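Local coordinates for DNA repair protein MmcB-related protein (Silicibacter pomeroyi, PDB 3DNX) that is of unknown function but, as an MmcB-like protein of the PD-(D/E)XK nuclease clan, probably takes part in DNA repair, at residues V43-L48 against W55-K60; R81-V86 against G100-D105; E33-A38 against K126-K131. One frame throughout, in Å; residues are numbered along the deposited sequence. Where two conformers were deposited one is given.

Contact 1 of 3, residues V43-L48 against W55-K60; sequences VDVMGL and WVIECK. With NA (sodium ion), chain C.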
loop_
_atom_site.group_PDB
_atom_site.type_symbol
_atom_site.label_atom_id
_atom_site.label_comp_id
_atom_site.label_asym_id
_atom_site.label_seq_id
_atom_site.Cartn_x
_atom_site.Cartn_y
_atom_site.Cartn_z
ATOM N N VAL A 43 -3.293 -15.314 -3.757
ATOM C CA VAL A 43 -2.248 -15.337 -4.758
ATOM C C VAL A 43 -0.904 -15.027 -4.103
ATOM O O VAL A 43 -0.822 -14.222 -3.194
ATOM C CB VAL A 43 -2.526 -14.375 -5.960
ATOM C CG1 VAL A 43 -3.951 -14.548 -6.544
ATOM C CG2 VAL A 43 -2.255 -12.983 -5.615
ATOM N N ASP A 44 0.152 -15.672 -4.588
ATOM C CA ASP A 44 1.476 -15.588 -3.942
ATOM C C ASP A 44 2.092 -14.183 -4.020
ATOM O O ASP A 44 2.583 -13.669 -3.020
ATOM C CB ASP A 44 2.417 -16.607 -4.576
ATOM C CG ASP A 44 1.968 -18.050 -4.334
ATOM O OD1 ASP A 44 1.268 -18.300 -3.330
ATOM O OD2 ASP A 44 2.354 -18.903 -5.162
ATOM N N VAL A 45 2.040 -13.586 -5.209
ATOM C CA VAL A 45 2.426 -12.206 -5.387
ATOM C C VAL A 45 1.397 -11.522 -6.280
ATOM O O VAL A 45 1.028 -12.044 -7.340
ATOM C CB VAL A 45 3.843 -12.064 -5.990
ATOM C CG1 VAL A 45 4.178 -10.572 -6.262
ATOM C CG2 VAL A 45 4.879 -12.663 -5.047
HETATM N N MSE A 46 0.942 -10.343 -5.836
HETATM C CA MSE A 46 0.230 -9.436 -6.726
HETATM C C MSE A 46 1.126 -8.275 -7.076
HETATM O O MSE A 46 1.699 -7.664 -6.169
HETATM C CB MSE A 46 -1.083 -8.945 -6.114
HETATM C CG MSE A 46 -1.856 -7.997 -7.108
HETATM SE SE MSE A 46 -3.532 -7.303 -6.561
HETATM C CE MSE A 46 -3.446 -5.472 -7.343
ATOM N N GLY A 47 1.244 -7.984 -8.381
ATOM C CA GLY A 47 1.998 -6.821 -8.853
ATOM C C GLY A 47 1.068 -5.746 -9.352
ATOM O O GLY A 47 0.040 -6.053 -9.987
ATOM N N LEU A 48 1.406 -4.477 -9.043
ATOM C CA LEU A 48 0.661 -3.334 -9.481
ATOM C C LEU A 48 1.569 -2.384 -10.265
ATOM O O LEU A 48 2.608 -1.903 -9.749
ATOM C CB LEU A 48 0.032 -2.608 -8.294
ATOM C CG LEU A 48 -0.702 -1.310 -8.575
ATOM C CD1 LEU A 48 -1.922 -1.553 -9.488
ATOM C CD2 LEU A 48 -1.101 -0.583 -7.242
ATOM N N TRP A 55 -0.976 -7.814 -12.089
ATOM C CA TRP A 55 -0.320 -9.074 -12.383
ATOM C C TRP A 55 -0.437 -10.006 -11.200
ATOM O O TRP A 55 -0.299 -9.594 -10.056
ATOM C CB TRP A 55 1.161 -8.833 -12.633
ATOM C CG TRP A 55 1.487 -8.140 -13.913
ATOM C CD1 TRP A 55 0.635 -7.501 -14.761
ATOM C CD2 TRP A 55 2.795 -7.983 -14.465
ATOM N NE1 TRP A 55 1.336 -6.934 -15.804
ATOM C CE2 TRP A 55 2.665 -7.228 -15.647
ATOM C CE3 TRP A 55 4.051 -8.376 -14.059
ATOM C CZ2 TRP A 55 3.751 -6.892 -16.446
ATOM C CZ3 TRP A 55 5.147 -8.046 -14.876
ATOM C CH2 TRP A 55 4.969 -7.311 -16.045
ATOM N N VAL A 56 -0.740 -11.257 -11.473
ATOM C CA VAL A 56 -0.706 -12.297 -10.475
ATOM C C VAL A 56 0.480 -13.184 -10.839
ATOM O O VAL A 56 0.638 -13.622 -12.008
ATOM C CB VAL A 56 -2.013 -13.099 -10.458
ATOM C CG1 VAL A 56 -1.805 -14.505 -9.820
ATOM C CG2 VAL A 56 -3.119 -12.267 -9.780
ATOM N N ILE A 57 1.312 -13.447 -9.836
ATOM C CA ILE A 57 2.448 -14.341 -9.990
ATOM C C ILE A 57 2.358 -15.432 -8.936
ATOM O O ILE A 57 2.389 -15.161 -7.728
ATOM C CB ILE A 57 3.809 -13.607 -9.875
ATOM C CG1 ILE A 57 3.894 -12.508 -10.920
ATOM C CG2 ILE A 57 5.007 -14.565 -10.047
ATOM C CD1 ILE A 57 3.825 -11.155 -10.313
ATOM N N GLU A 58 2.242 -16.672 -9.415
ATOM C CA GLU A 58 2.260 -17.826 -8.571
ATOM C C GLU A 58 3.662 -18.418 -8.544
ATOM O O GLU A 58 4.182 -18.868 -9.602
ATOM C CB GLU A 58 1.246 -18.868 -9.078
ATOM C CG GLU A 58 -0.177 -18.518 -8.824
ATOM C CD GLU A 58 -0.509 -18.512 -7.350
ATOM O OE1 GLU A 58 -0.689 -19.608 -6.780
ATOM O OE2 GLU A 58 -0.592 -17.416 -6.764
ATOM N N CYS A 59 4.199 -18.512 -7.341
ATOM C CA CYS A 59 5.556 -18.927 -7.080
ATOM C C CYS A 59 5.556 -20.388 -6.694
ATOM O O CYS A 59 5.208 -20.741 -5.589
ATOM C CB CYS A 59 6.185 -18.060 -5.983
ATOM S SG CYS A 59 6.233 -16.307 -6.420
ATOM N N LYS A 60 5.962 -21.260 -7.615
ATOM C CA LYS A 60 5.964 -22.689 -7.334
ATOM C C LYS A 60 7.390 -23.191 -7.092
ATOM O O LYS A 60 8.243 -23.124 -7.952
ATOM C CB LYS A 60 5.287 -23.438 -8.468
ATOM C CG LYS A 60 3.860 -22.980 -8.708
ATOM C CD LYS A 60 3.048 -23.276 -7.451
ATOM C CE LYS A 60 1.650 -22.821 -7.558
ATOM N NZ LYS A 60 0.856 -23.109 -6.300
HETATM NA NA NA C . 4.096 -21.748 -3.567
HETATM O O HOH W 1 -1.222 -19.477 -4.211
HETATM O O HOH W 2 2.056 -21.232 -4.574
HETATM O O HOH W 3 4.507 -19.856 -2.454
HETATM O O HOH W 4 2.937 -23.109 -2.079
#
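Trp55 O takes the shortest hydrogen bond between the strands, from Gly47 N at 2.8 Å. The CA-H of Met46, a selenomethionine, leans on the same oxygen, with CA 3.4 Å away. Trp55 N returns a bond to Gly47 O, nearly straight at 175°. Val45 and Ile57 form a second antiparallel hydrogen-bonded pair. Their side chains lie side by side, pointing the same way, with CG1 of Val45 4.1 Å from CD1 of Ile57. They face helix 12-26, through Ala17 and Val20. This hairpin carries residues that match the PD-(D/E)XK signature: Asp44 on one arm, Glu58 and Lys60 on the other. That match is consistent with a nuclease-like site, but none has been established here. At Asp44 the backbone turns a corner, and side-chain carboxylates take over as partners of backbone N-H groups. Asp44 N meets Glu58 OE2 at 2.9 Å, nearly along the C-O axis. Glu58 reaches there because its chain folds back at chi2 (-67°). Asp44 OD2 accepts Cys59 N at 2.9 Å through its anti lone pair. The two carboxylate planes are 22° apart, and a water lies between Asp44 OD1 and Glu58 OE1. With an alanine for Asp44, the Cys59 amide would probably be left without its acceptor, and the water without one of its two carboxylates. A sodium ion sits on Cys59 O at 2.5 Å; Asp65 and three waters complete its shell.

Contact 2 of 3, residues R81-V86 against G100-D105; sequences RYFWAV and GLLIAD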
loop_
_atom_site.group_PDB
_atom_site.type_symbol
_atom_site.label_atom_id
_atom_site.label_comp_id
_atom_site.label_asym_id
_atom_site.label_seq_id
_atom_site.Cartn_x
_atom_site.Cartn_y
_atom_site.Cartn_z
ATOM N N ARG A 81 -2.556 -9.861 -16.313
ATOM C CA ARG A 81 -1.559 -10.834 -16.753
ATOM C C ARG A 81 -1.271 -11.805 -15.610
ATOM O O ARG A 81 -1.172 -11.400 -14.466
ATOM C CB ARG A 81 -0.268 -10.155 -17.183
ATOM C CG ARG A 81 -0.426 -9.200 -18.357
ATOM C CD ARG A 81 0.917 -8.791 -18.899
ATOM N NE ARG A 81 0.859 -7.562 -19.679
ATOM C CZ ARG A 81 1.027 -7.460 -20.995
ATOM N NH1 ARG A 81 0.948 -6.272 -21.570
ATOM N NH2 ARG A 81 1.312 -8.501 -21.736
ATOM N N TYR A 82 -1.207 -13.077 -15.950
ATOM C CA TYR A 82 -0.915 -14.195 -15.042
ATOM C C TYR A 82 0.404 -14.878 -15.399
ATOM O O TYR A 82 0.662 -15.237 -16.584
ATOM C CB TYR A 82 -2.043 -15.239 -15.110
ATOM C CG TYR A 82 -1.756 -16.424 -14.252
ATOM C CD1 TYR A 82 -2.061 -16.409 -12.910
ATOM C CD2 TYR A 82 -1.173 -17.581 -14.792
ATOM C CE1 TYR A 82 -1.770 -17.495 -12.094
ATOM C CE2 TYR A 82 -0.861 -18.657 -13.990
ATOM C CZ TYR A 82 -1.204 -18.616 -12.646
ATOM O OH TYR A 82 -0.929 -19.677 -11.829
ATOM N N PHE A 83 1.257 -15.039 -14.379
ATOM C CA PHE A 83 2.610 -15.604 -14.507
ATOM C C PHE A 83 2.837 -16.692 -13.485
ATOM O O PHE A 83 2.305 -16.637 -12.344
ATOM C CB PHE A 83 3.734 -14.610 -14.216
ATOM C CG PHE A 83 3.737 -13.381 -15.084
ATOM C CD1 PHE A 83 4.668 -13.211 -16.086
ATOM C CD2 PHE A 83 2.811 -12.366 -14.850
ATOM C CE1 PHE A 83 4.678 -12.050 -16.863
ATOM C CE2 PHE A 83 2.820 -11.214 -15.608
ATOM C CZ PHE A 83 3.739 -11.061 -16.629
ATOM N N TRP A 84 3.664 -17.660 -13.898
ATOM C CA TRP A 84 4.351 -18.554 -12.976
ATOM C C TRP A 84 5.725 -17.996 -12.659
ATOM O O TRP A 84 6.300 -17.311 -13.486
ATOM C CB TRP A 84 4.495 -19.941 -13.564
ATOM C CG TRP A 84 3.214 -20.555 -13.997
ATOM C CD1 TRP A 84 2.693 -20.523 -15.241
ATOM C CD2 TRP A 84 2.292 -21.298 -13.183
ATOM N NE1 TRP A 84 1.495 -21.214 -15.268
ATOM C CE2 TRP A 84 1.225 -21.669 -14.001
ATOM C CE3 TRP A 84 2.274 -21.674 -11.833
ATOM C CZ2 TRP A 84 0.157 -22.422 -13.528
ATOM C CZ3 TRP A 84 1.208 -22.400 -11.359
ATOM C CH2 TRP A 84 0.166 -22.757 -12.191
ATOM N N ALA A 85 6.216 -18.254 -11.453
ATOM C CA ALA A 85 7.614 -17.963 -11.067
ATOM C C ALA A 85 8.184 -19.253 -10.449
ATOM O O ALA A 85 7.611 -19.802 -9.525
ATOM C CB ALA A 85 7.710 -16.780 -10.086
ATOM N N VAL A 86 9.288 -19.727 -11.013
ATOM C CA VAL A 86 9.960 -20.958 -10.609
ATOM C C VAL A 86 11.459 -20.739 -10.626
ATOM O O VAL A 86 11.959 -19.765 -11.234
ATOM C CB VAL A 86 9.592 -22.135 -11.548
ATOM C CG1 VAL A 86 8.066 -22.378 -11.539
ATOM C CG2 VAL A 86 10.110 -21.928 -12.984
ATOM N N GLY A 100 2.435 -16.570 -18.583
ATOM C CA GLY A 100 3.719 -15.917 -18.450
ATOM C C GLY A 100 4.650 -16.707 -17.538
ATOM O O GLY A 100 4.208 -17.599 -16.819
ATOM N N LEU A 101 5.956 -16.403 -17.613
ATOM C CA LEU A 101 6.927 -17.153 -16.850
ATOM C C LEU A 101 8.093 -16.304 -16.428
ATOM O O LEU A 101 8.751 -15.647 -17.264
ATOM C CB LEU A 101 7.436 -18.375 -17.673
ATOM C CG LEU A 101 8.477 -19.315 -17.007
ATOM C CD1 LEU A 101 7.935 -20.002 -15.743
ATOM C CD2 LEU A 101 8.975 -20.430 -18.012
ATOM N N LEU A 102 8.407 -16.380 -15.133
ATOM C CA LEU A 102 9.626 -15.816 -14.603
ATOM C C LEU A 102 10.474 -16.927 -14.056
ATOM O O LEU A 102 9.957 -17.885 -13.479
ATOM C CB LEU A 102 9.380 -14.812 -13.443
ATOM C CG LEU A 102 8.724 -13.467 -13.754
ATOM C CD1 LEU A 102 7.240 -13.649 -13.841
ATOM C CD2 LEU A 102 9.040 -12.477 -12.689
ATOM N N ILE A 103 11.775 -16.789 -14.233
ATOM C CA ILE A 103 12.726 -17.597 -13.485
ATOM C C ILE A 103 13.298 -16.736 -12.360
ATOM O O ILE A 103 13.775 -15.629 -12.611
ATOM C CB ILE A 103 13.875 -18.123 -14.383
ATOM C CG1 ILE A 103 13.357 -18.818 -15.658
ATOM C CG2 ILE A 103 14.802 -19.002 -13.570
ATOM C CD1 ILE A 103 12.622 -20.079 -15.404
ATOM N N ALA A 104 13.220 -17.234 -11.125
ATOM C CA ALA A 104 13.484 -16.440 -9.938
ATOM C C ALA A 104 14.317 -17.231 -8.926
ATOM O O ALA A 104 14.444 -18.472 -9.019
ATOM C CB ALA A 104 12.147 -15.991 -9.290
ATOM N N ASP A 105 14.918 -16.480 -8.005
ATOM C CA ASP A 105 15.482 -17.018 -6.754
ATOM C C ASP A 105 15.302 -15.958 -5.677
ATOM O O ASP A 105 14.564 -15.027 -5.902
ATOM C CB ASP A 105 16.948 -17.485 -6.902
ATOM C CG ASP A 105 17.934 -16.360 -7.272
ATOM O OD1 ASP A 105 17.654 -15.148 -7.168
ATOM O OD2 ASP A 105 19.058 -16.706 -7.673
#
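Phe83 and Leu102 meet on one face of two parallel neighbours, strands 81-86 and 100-104, in the mixed sheet of this PD-(D/E)XK-like fold. The strand axes are 30° apart. The Phe83 ring leans toward the second strand because its CG lies beside the backbone N (chi1 -58°). Its CD1 then packs tightly on Leu102 CD1, 3.4 Å away, and the two side chains meet at a slant. Gly100 lies close to the same ring, with its CA 3.7 Å from Phe83 CD1. Gly100 has no side chain, which is consistent with the close fit of the ring there. Ala85 shares this face and rests on Val20 of helix 12-26. The Phe83 ring also meets the ring of Trp55 of strand 54-59.

The opposite face carries Trp84, Val86, Leu101 and Ile103. Val86 CG2 sits between its own backbone N and carbonyl carbon. From there it touches two residues: Leu101 CD1 at 4.0 Å, with the side chains crossing at about a right angle, and Ile103 CD1. Leu101 CD1 also reaches Trp84 CB. The Trp84 ring has Tyr82 OH over one face, toward the rim, and stacks edge-to-face with Phe66 and Trp72.

Five backbone hydrogen bonds join the strands. Trp84 N approaches Gly100 O from above the carbonyl plane, 47° out of it, where the strands come closest. Leu102 N donates to Trp84 O at 2.8 Å. At the far end Val86 O receives Ala104 N at 2.8 Å, with Ile103 CA 3.2 Å from the same oxygen.

Contact 3 of 3, residues E33-A38 against K126-K131; sequences EEFVPA and KVLIQK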
loop_
_atom_site.group_PDB
_atom_site.type_symbol
_atom_site.label_atom_id
_atom_site.label_comp_id
_atom_site.label_asym_id
_atom_site.label_seq_id
_atom_site.Cartn_x
_atom_site.Cartn_y
_atom_site.Cartn_z
ATOM N N GLU A 33 2.528 -9.643 -1.041
ATOM C CA GLU A 33 2.460 -11.071 -0.957
ATOM C C GLU A 33 1.183 -11.581 -0.285
ATOM O O GLU A 33 0.563 -10.914 0.562
ATOM C CB GLU A 33 3.678 -11.600 -0.193
ATOM C CG GLU A 33 4.961 -11.604 -0.948
ATOM C CD GLU A 33 6.074 -12.381 -0.194
ATOM O OE1 GLU A 33 5.846 -13.564 0.244
ATOM O OE2 GLU A 33 7.186 -11.830 -0.064
ATOM N N GLU A 34 0.792 -12.793 -0.678
ATOM C CA GLU A 34 -0.360 -13.485 -0.079
ATOM C C GLU A 34 -1.607 -12.633 -0.151
ATOM O O GLU A 34 -2.264 -12.388 0.830
ATOM C CB GLU A 34 -0.033 -13.862 1.360
ATOM C CG GLU A 34 1.256 -14.632 1.446
ATOM C CD GLU A 34 1.515 -15.174 2.819
ATOM O OE1 GLU A 34 1.366 -14.411 3.791
ATOM O OE2 GLU A 34 1.893 -16.365 2.916
ATOM N N PHE A 35 -1.912 -12.183 -1.352
ATOM C CA PHE A 35 -3.039 -11.345 -1.605
ATOM C C PHE A 35 -4.353 -12.102 -1.864
ATOM O O PHE A 35 -4.378 -13.055 -2.651
ATOM C CB PHE A 35 -2.753 -10.503 -2.817
ATOM C CG PHE A 35 -3.827 -9.551 -3.121
ATOM C CD1 PHE A 35 -4.665 -9.768 -4.188
ATOM C CD2 PHE A 35 -4.039 -8.447 -2.310
ATOM C CE1 PHE A 35 -5.663 -8.888 -4.492
ATOM C CE2 PHE A 35 -5.063 -7.579 -2.599
ATOM C CZ PHE A 35 -5.869 -7.787 -3.706
ATOM N N VAL A 36 -5.432 -11.628 -1.264
ATOM C CA VAL A 36 -6.766 -12.268 -1.361
ATOM C C VAL A 36 -7.699 -11.454 -2.262
ATOM O O VAL A 36 -8.280 -10.443 -1.828
ATOM C CB VAL A 36 -7.420 -12.460 0.001
ATOM C CG1 VAL A 36 -8.848 -13.014 -0.148
ATOM C CG2 VAL A 36 -6.584 -13.365 0.869
ATOM N N PRO A 37 -7.858 -11.877 -3.525
ATOM C CA PRO A 37 -8.747 -11.138 -4.432
ATOM C C PRO A 37 -10.244 -11.396 -4.226
ATOM O O PRO A 37 -11.077 -10.588 -4.659
ATOM C CB PRO A 37 -8.272 -11.597 -5.814
ATOM C CG PRO A 37 -7.699 -12.983 -5.592
ATOM C CD PRO A 37 -7.189 -13.021 -4.183
ATOM N N ALA A 38 -10.575 -12.508 -3.579
ATOM C CA ALA A 38 -11.952 -12.919 -3.359
ATOM C C ALA A 38 -11.890 -14.059 -2.362
ATOM O O ALA A 38 -10.852 -14.719 -2.230
ATOM C CB ALA A 38 -12.619 -13.393 -4.670
ATOM N N LYS A 126 -10.733 -1.342 -9.828
ATOM C CA LYS A 126 -10.884 -0.447 -8.655
ATOM C C LYS A 126 -10.897 -1.201 -7.347
ATOM O O LYS A 126 -10.207 -0.824 -6.395
ATOM C CB LYS A 126 -12.202 0.312 -8.709
ATOM C CG LYS A 126 -12.147 1.590 -9.467
ATOM C CD LYS A 126 -13.196 2.575 -8.974
ATOM C CE LYS A 126 -13.850 3.340 -10.147
ATOM N NZ LYS A 126 -13.320 2.939 -11.522
ATOM N N VAL A 127 -11.711 -2.247 -7.285
ATOM C CA VAL A 127 -11.838 -3.046 -6.070
ATOM C C VAL A 127 -10.498 -3.639 -5.673
ATOM O O VAL A 127 -10.106 -3.595 -4.499
ATOM C CB VAL A 127 -12.886 -4.172 -6.235
ATOM C CG1 VAL A 127 -12.848 -5.132 -5.046
ATOM C CG2 VAL A 127 -14.244 -3.592 -6.336
ATOM N N LEU A 128 -9.773 -4.190 -6.656
ATOM C CA LEU A 128 -8.536 -4.846 -6.375
ATOM C C LEU A 128 -7.426 -3.872 -5.968
ATOM O O LEU A 128 -6.616 -4.201 -5.142
ATOM C CB LEU A 128 -8.082 -5.643 -7.600
ATOM C CG LEU A 128 -8.953 -6.842 -7.957
ATOM C CD1 LEU A 128 -8.504 -7.362 -9.326
ATOM C CD2 LEU A 128 -8.817 -7.938 -6.871
ATOM N N ILE A 129 -7.365 -2.708 -6.589
ATOM C CA ILE A 129 -6.402 -1.672 -6.187
ATOM C C ILE A 129 -6.641 -1.179 -4.751
ATOM O O ILE A 129 -5.683 -0.964 -3.978
ATOM C CB ILE A 129 -6.322 -0.515 -7.227
ATOM C CG1 ILE A 129 -5.815 -1.095 -8.560
ATOM C CG2 ILE A 129 -5.423 0.689 -6.678
ATOM C CD1 ILE A 129 -5.578 -0.095 -9.643
ATOM N N GLN A 130 -7.902 -1.078 -4.372
ATOM C CA GLN A 130 -8.287 -0.680 -3.022
ATOM C C GLN A 130 -7.812 -1.729 -2.015
ATOM O O GLN A 130 -7.299 -1.387 -0.919
ATOM C CB GLN A 130 -9.808 -0.471 -2.922
ATOM C CG GLN A 130 -10.359 -0.320 -1.516
ATOM C CD GLN A 130 -10.129 1.032 -0.968
ATOM O OE1 GLN A 130 -10.265 2.018 -1.688
ATOM N NE2 GLN A 130 -9.838 1.114 0.333
ATOM N N LYS A 131 -7.962 -2.997 -2.400
ATOM C CA LYS A 131 -7.576 -4.118 -1.546
ATOM C C LYS A 131 -6.072 -4.181 -1.400
ATOM O O LYS A 131 -5.569 -4.441 -0.320
ATOM C CB LYS A 131 -8.095 -5.437 -2.111
ATOM C CG LYS A 131 -9.534 -5.692 -1.802
ATOM C CD LYS A 131 -10.066 -6.950 -2.486
ATOM C CE LYS A 131 -11.599 -6.916 -2.442
ATOM N NZ LYS A 131 -12.157 -8.250 -2.033
#
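Pro37 passes Leu128 with the two CA atoms 6.6 Å apart, and no hydrogen bond joins segment 33-38 to segment 126-131 of the helix. The contact packs the end of a strand that is outermost in this chain's mixed sheet, and the loop after it, on the long C-terminal helix 122-144. Glu34 and Phe35 both face Val43 in a G1 beta bulge, where Glu34 has a positive phi (55°).

The CG of Phe35 lies anti to the backbone N (chi1 -177°), which brings the ring end up to the helix, edge first. CZ touches Lys131 CB at 3.6 Å, at the edge and near the ring plane. Lys131 C also lies in that plane, 3.7 Å from Phe35 CE2. The Leu128 side chain crosses Phe35 at about a right angle. Its CD2 touches both apolar neighbours, Pro37 CB at 3.8 Å and Phe35 CE1 at 4.1 Å. Beyond the contact the Phe35 ring also packs on Met46, and Pro37 on Trp78.

Another side of this helix stretch meets the second subunit, where Ile129 packs on Ile129 of that chain. Glu33 forms a salt bridge with Arg144 of the second subunit.

Lys131 is largely extended and runs alongside the loop. Its CD passes Val36 O, and its chain bends at chi4, bringing NZ to 3.7 Å from Pro37 O.

From the N terminus, the chain passes helix 12-26 and reaches strand 30-35, the first arm of contact 3. The next turn leads to strand 43-48, and contact 1 closes the short hairpin loop to strand 54-59. Helix 63-68 follows, and then strand 81-86. Contact 2 joins it to strand 100-104 across a loop without helix or strand. Contacts 1 and 2 therefore follow in series. Contact 3 closes last, when helix 122-144 returns to the first strand, and encloses both. All three reach the same sheet: contacts 1 and 2 meet where strands 54-59 and 81-86 pair, whereas contacts 2 and 3 do not touch, with nearest atoms about 10 Å apart.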